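Local coordinates for PUA domain-containing protein (Thermoplasma acidophilum DSM 1728, PDB 1Q7H) that is of unknown function but, carrying a PUA domain behind a pre-PUA region, probably binds RNA and may act in translation initiation, at residues N64-V75 / D105-F116. Residues are numbered along the deposited sequence; the frame is centred on the assembly and turned at random.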
loop_
_atom_site.group_PDB
_atom_site.type_symbol
_atom_site.label_atom_id
_atom_site.label_comp_id
_atom_site.label_asym_id
_atom_site.label_seq_id
_atom_site.Cartn_x
_atom_site.Cartn_y
_atom_site.Cartn_z
ATOM N N ASN A 64 7.190 1.335 -4.367
ATOM C CA ASN A 64 8.328 0.946 -5.183
ATOM C C ASN A 64 9.446 1.970 -5.179
ATOM O O ASN A 64 10.573 1.655 -5.538
ATOM C CB ASN A 64 7.866 0.640 -6.607
ATOM C CG ASN A 64 7.088 -0.663 -6.685
ATOM O OD1 ASN A 64 5.906 -0.698 -7.072
ATOM N ND2 ASN A 64 7.746 -1.747 -6.306
ATOM N N TYR A 65 9.134 3.191 -4.751
ATOM C CA TYR A 65 10.125 4.255 -4.673
ATOM C C TYR A 65 10.845 4.178 -3.317
ATOM O O TYR A 65 12.054 4.362 -3.229
ATOM C CB TYR A 65 9.430 5.611 -4.837
ATOM C CG TYR A 65 10.275 6.808 -4.459
ATOM C CD1 TYR A 65 11.562 6.967 -4.972
ATOM C CD2 TYR A 65 9.774 7.799 -3.613
ATOM C CE1 TYR A 65 12.333 8.083 -4.656
ATOM C CE2 TYR A 65 10.535 8.927 -3.296
ATOM C CZ TYR A 65 11.813 9.062 -3.820
ATOM O OH TYR A 65 12.578 10.170 -3.515
ATOM N N ARG A 66 10.087 3.900 -2.262
ATOM C CA ARG A 66 10.637 3.799 -0.910
ATOM C C ARG A 66 9.970 2.613 -0.222
ATOM O O ARG A 66 8.908 2.764 0.390
ATOM C CB ARG A 66 10.342 5.089 -0.134
ATOM C CG ARG A 66 11.153 6.283 -0.586
ATOM C CD ARG A 66 12.580 6.156 -0.111
ATOM N NE ARG A 66 13.447 7.211 -0.619
ATOM C CZ ARG A 66 14.218 7.098 -1.694
ATOM N NH1 ARG A 66 14.236 5.969 -2.396
ATOM N NH2 ARG A 66 15.000 8.111 -2.049
ATOM N N ASN A 67 10.586 1.435 -0.331
ATOM C CA ASN A 67 10.018 0.219 0.242
ATOM C C ASN A 67 9.679 0.303 1.722
ATOM O O ASN A 67 10.375 0.951 2.489
ATOM C CB ASN A 67 10.971 -0.979 0.087
ATOM C CG ASN A 67 11.280 -1.328 -1.363
ATOM O OD1 ASN A 67 10.552 -0.978 -2.291
ATOM N ND2 ASN A 67 12.360 -2.057 -1.552
ATOM N N PRO A 68 8.574 -0.330 2.134
ATOM C CA PRO A 68 8.217 -0.309 3.550
ATOM C C PRO A 68 9.149 -1.355 4.173
ATOM O O PRO A 68 9.727 -2.174 3.452
ATOM C CB PRO A 68 6.759 -0.784 3.544
ATOM C CG PRO A 68 6.718 -1.698 2.370
ATOM C CD PRO A 68 7.459 -0.865 1.334
ATOM N N SER A 69 9.293 -1.343 5.492
ATOM C CA SER A 69 10.162 -2.311 6.155
ATOM C C SER A 69 9.372 -3.313 6.983
ATOM O O SER A 69 9.949 -4.194 7.608
ATOM C CB SER A 69 11.176 -1.601 7.051
ATOM O OG SER A 69 10.523 -0.845 8.054
ATOM N N ARG A 70 8.053 -3.173 7.004
ATOM C CA ARG A 70 7.221 -4.108 7.751
ATOM C C ARG A 70 5.909 -4.335 7.029
ATOM O O ARG A 70 5.567 -3.601 6.103
ATOM C CB ARG A 70 6.955 -3.589 9.177
ATOM C CG ARG A 70 6.393 -2.166 9.251
ATOM C CD ARG A 70 6.395 -1.631 10.691
ATOM N NE ARG A 70 5.368 -2.255 11.526
ATOM C CZ ARG A 70 4.134 -1.780 11.706
ATOM N NH1 ARG A 70 3.746 -0.657 11.115
ATOM N NH2 ARG A 70 3.280 -2.437 12.480
ATOM N N ASN A 71 5.204 -5.380 7.451
ATOM C CA ASN A 71 3.904 -5.753 6.913
ATOM C C ASN A 71 3.931 -6.128 5.452
ATOM O O ASN A 71 2.972 -5.891 4.732
ATOM C CB ASN A 71 2.902 -4.623 7.147
ATOM C CG ASN A 71 2.642 -4.382 8.625
ATOM O OD1 ASN A 71 3.357 -4.903 9.478
ATOM N ND2 ASN A 71 1.624 -3.588 8.930
ATOM N N ILE A 72 5.030 -6.731 5.025
ATOM C CA ILE A 72 5.173 -7.144 3.641
ATOM C C ILE A 72 4.658 -8.567 3.426
ATOM O O ILE A 72 4.854 -9.446 4.262
ATOM C CB ILE A 72 6.644 -7.076 3.203
ATOM C CG1 ILE A 72 7.127 -5.630 3.212
ATOM C CG2 ILE A 72 6.804 -7.646 1.814
ATOM C CD1 ILE A 72 8.643 -5.520 3.116
ATOM N N VAL A 73 3.996 -8.775 2.296
ATOM C CA VAL A 73 3.451 -10.075 1.936
ATOM C C VAL A 73 3.865 -10.368 0.507
ATOM O O VAL A 73 3.616 -9.569 -0.393
ATOM C CB VAL A 73 1.911 -10.076 2.010
ATOM C CG1 VAL A 73 1.371 -11.434 1.631
ATOM C CG2 VAL A 73 1.464 -9.693 3.413
ATOM N N THR A 74 4.514 -11.507 0.304
ATOM C CA THR A 74 4.969 -11.897 -1.020
ATOM C C THR A 74 4.064 -12.972 -1.602
ATOM O O THR A 74 3.796 -13.985 -0.954
ATOM C CB THR A 74 6.405 -12.416 -0.958
ATOM O OG1 THR A 74 7.225 -11.404 -0.377
ATOM C CG2 THR A 74 6.931 -12.758 -2.364
ATOM N N VAL A 75 3.595 -12.745 -2.825
ATOM C CA VAL A 75 2.707 -13.691 -3.487
ATOM C C VAL A 75 3.384 -14.349 -4.684
ATOM O O VAL A 75 4.383 -13.838 -5.197
ATOM C CB VAL A 75 1.402 -12.991 -3.921
ATOM C CG1 VAL A 75 0.747 -12.328 -2.696
ATOM C CG2 VAL A 75 1.686 -11.956 -4.996
ATOM N N ASP A 105 -4.245 -5.160 10.158
ATOM C CA ASP A 105 -3.076 -4.388 9.739
ATOM C C ASP A 105 -3.123 -4.091 8.239
ATOM O O ASP A 105 -3.699 -4.845 7.449
ATOM C CB ASP A 105 -1.772 -5.162 9.983
ATOM C CG ASP A 105 -1.481 -5.406 11.447
ATOM O OD1 ASP A 105 -2.076 -4.718 12.297
ATOM O OD2 ASP A 105 -0.640 -6.284 11.741
HETATM N N MSE A 106 -2.505 -2.991 7.844
HETATM C CA MSE A 106 -2.414 -2.657 6.431
HETATM C C MSE A 106 -1.214 -3.489 5.961
HETATM O O MSE A 106 -0.200 -3.559 6.659
HETATM C CB MSE A 106 -2.109 -1.169 6.252
HETATM C CG MSE A 106 -2.149 -0.699 4.813
HETATM SE SE MSE A 106 -1.869 1.231 4.691
HETATM C CE MSE A 106 -3.580 1.837 5.344
ATOM N N ILE A 107 -1.331 -4.139 4.806
ATOM C CA ILE A 107 -0.224 -4.929 4.288
ATOM C C ILE A 107 0.183 -4.439 2.909
ATOM O O ILE A 107 -0.611 -3.847 2.175
ATOM C CB ILE A 107 -0.562 -6.438 4.208
ATOM C CG1 ILE A 107 -1.726 -6.674 3.243
ATOM C CG2 ILE A 107 -0.877 -6.959 5.599
ATOM C CD1 ILE A 107 -1.895 -8.112 2.829
ATOM N N PHE A 108 1.434 -4.706 2.564
ATOM C CA PHE A 108 1.995 -4.275 1.300
ATOM C C PHE A 108 2.402 -5.516 0.537
ATOM O O PHE A 108 3.312 -6.235 0.935
ATOM C CB PHE A 108 3.166 -3.347 1.609
ATOM C CG PHE A 108 2.800 -2.277 2.593
ATOM C CD1 PHE A 108 1.809 -1.355 2.282
ATOM C CD2 PHE A 108 3.365 -2.249 3.862
ATOM C CE1 PHE A 108 1.375 -0.417 3.226
ATOM C CE2 PHE A 108 2.943 -1.322 4.814
ATOM C CZ PHE A 108 1.944 -0.401 4.498
ATOM N N VAL A 109 1.692 -5.752 -0.560
ATOM C CA VAL A 109 1.867 -6.924 -1.394
ATOM C C VAL A 109 2.914 -6.777 -2.475
ATOM O O VAL A 109 2.877 -5.838 -3.258
ATOM C CB VAL A 109 0.531 -7.291 -2.078
ATOM C CG1 VAL A 109 0.674 -8.610 -2.828
ATOM C CG2 VAL A 109 -0.581 -7.353 -1.037
ATOM N N LYS A 110 3.838 -7.729 -2.531
ATOM C CA LYS A 110 4.875 -7.683 -3.545
ATOM C C LYS A 110 4.965 -8.969 -4.349
ATOM O O LYS A 110 4.595 -10.049 -3.889
ATOM C CB LYS A 110 6.239 -7.404 -2.915
ATOM C CG LYS A 110 6.633 -8.403 -1.859
ATOM C CD LYS A 110 8.076 -8.203 -1.411
ATOM C CE LYS A 110 9.049 -8.856 -2.365
ATOM N NZ LYS A 110 10.445 -8.832 -1.852
ATOM N N SER A 111 5.452 -8.820 -5.572
ATOM C CA SER A 111 5.661 -9.940 -6.471
ATOM C C SER A 111 6.921 -10.653 -5.994
ATOM O O SER A 111 7.773 -10.051 -5.348
ATOM C CB SER A 111 5.895 -9.413 -7.894
ATOM O OG SER A 111 6.628 -10.347 -8.670
ATOM N N SER A 112 7.060 -11.927 -6.336
ATOM C CA SER A 112 8.261 -12.667 -5.966
ATOM C C SER A 112 9.467 -12.047 -6.696
ATOM O O SER A 112 10.623 -12.319 -6.352
ATOM C CB SER A 112 8.114 -14.140 -6.349
ATOM O OG SER A 112 8.031 -14.282 -7.758
ATOM N N LYS A 113 9.199 -11.214 -7.701
ATOM C CA LYS A 113 10.281 -10.552 -8.430
ATOM C C LYS A 113 10.766 -9.304 -7.696
ATOM O O LYS A 113 11.664 -8.609 -8.161
ATOM C CB LYS A 113 9.849 -10.155 -9.842
ATOM C CG LYS A 113 9.610 -11.316 -10.785
ATOM C CD LYS A 113 9.082 -10.815 -12.108
ATOM C CE LYS A 113 8.554 -11.949 -12.945
ATOM N NZ LYS A 113 9.615 -12.970 -13.166
ATOM N N GLY A 114 10.155 -9.001 -6.560
ATOM C CA GLY A 114 10.601 -7.856 -5.786
ATOM C C GLY A 114 9.756 -6.604 -5.748
ATOM O O GLY A 114 9.644 -5.986 -4.695
ATOM N N TYR A 115 9.165 -6.211 -6.870
ATOM C CA TYR A 115 8.357 -4.989 -6.893
ATOM C C TYR A 115 6.985 -5.152 -6.241
ATOM O O TYR A 115 6.403 -6.236 -6.251
ATOM C CB TYR A 115 8.206 -4.479 -8.337
ATOM C CG TYR A 115 7.657 -5.495 -9.305
ATOM C CD1 TYR A 115 6.285 -5.664 -9.466
ATOM C CD2 TYR A 115 8.513 -6.332 -10.016
ATOM C CE1 TYR A 115 5.783 -6.649 -10.301
ATOM C CE2 TYR A 115 8.022 -7.319 -10.851
ATOM C CZ TYR A 115 6.653 -7.478 -10.984
ATOM O OH TYR A 115 6.157 -8.511 -11.748
ATOM N N PHE A 116 6.480 -4.064 -5.671
ATOM C CA PHE A 116 5.184 -4.060 -5.002
ATOM C C PHE A 116 4.045 -3.874 -5.985
ATOM O O PHE A 116 4.167 -3.140 -6.967
ATOM C CB PHE A 116 5.169 -2.973 -3.927
ATOM C CG PHE A 116 5.978 -3.340 -2.711
ATOM C CD1 PHE A 116 5.403 -4.068 -1.670
ATOM C CD2 PHE A 116 7.334 -3.031 -2.645
ATOM C CE1 PHE A 116 6.163 -4.485 -0.585
ATOM C CE2 PHE A 116 8.106 -3.446 -1.564
ATOM C CZ PHE A 116 7.521 -4.174 -0.532
HETATM O O HOH W 1 10.129 -11.619 -0.588
HETATM O O HOH W 2 4.925 -13.036 -7.934
#
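The parallel strand pair of the PUA-domain sheet joins Ile72, Val73 and Thr74 to Phe108, Val109 and Lys110, inside a mixed sheet where strand 94-97 flanks the first and strand 116-122 the second. Phe108 N donates to Asn71 O (2.9 Å), Val73 N to Phe108 O, Lys110 N to Val73 O and Val75 N to Lys110 O. Where this pairing starts, Asn71 takes a left-handed backbone conformation, and its ND2 donates to Met106 O (2.9 Å), nearly in line with the C=O bond.

On the face carrying Ile72, Phe108 and Lys110, the linker from helix 60-65 folds over two aromatic rings. Pro68 wedges between them: its CB packs against Phe108 CD2 at 3.7 Å, while its CD sits over a face of Phe116 in a CH-pi contact, 4.2 Å from the ring centroid. Ile72 CG2 lies 4.0 Å from Phe116 CE1. Replacing Phe116 by an alanine would probably leave Pro68 CD without its aromatic partner and open a gap beside Ile72. Arg70 O meets the Phe108 ring at its edge, and Tyr22 packs edge-to-face with that ring, tying the PUA sheet to the N-terminal region. On the face of Val73 and Val109, Val73 CG2 meets Ile107 CD1 and Val75 CG1 meets Val109 CG1 (3.7 Å).

Ile72 has CG1 anti to its carbonyl carbon (chi1 -65°), which leaves CG2 opposite the backbone N and 3.5 Å from Lys110 CD. The lysine chain bends at chi3 (-82°) and crosses Thr74 at a slant, and one water bridges Thr74 OG1 and Lys110 NZ, accepting from NZ at 3.1 Å.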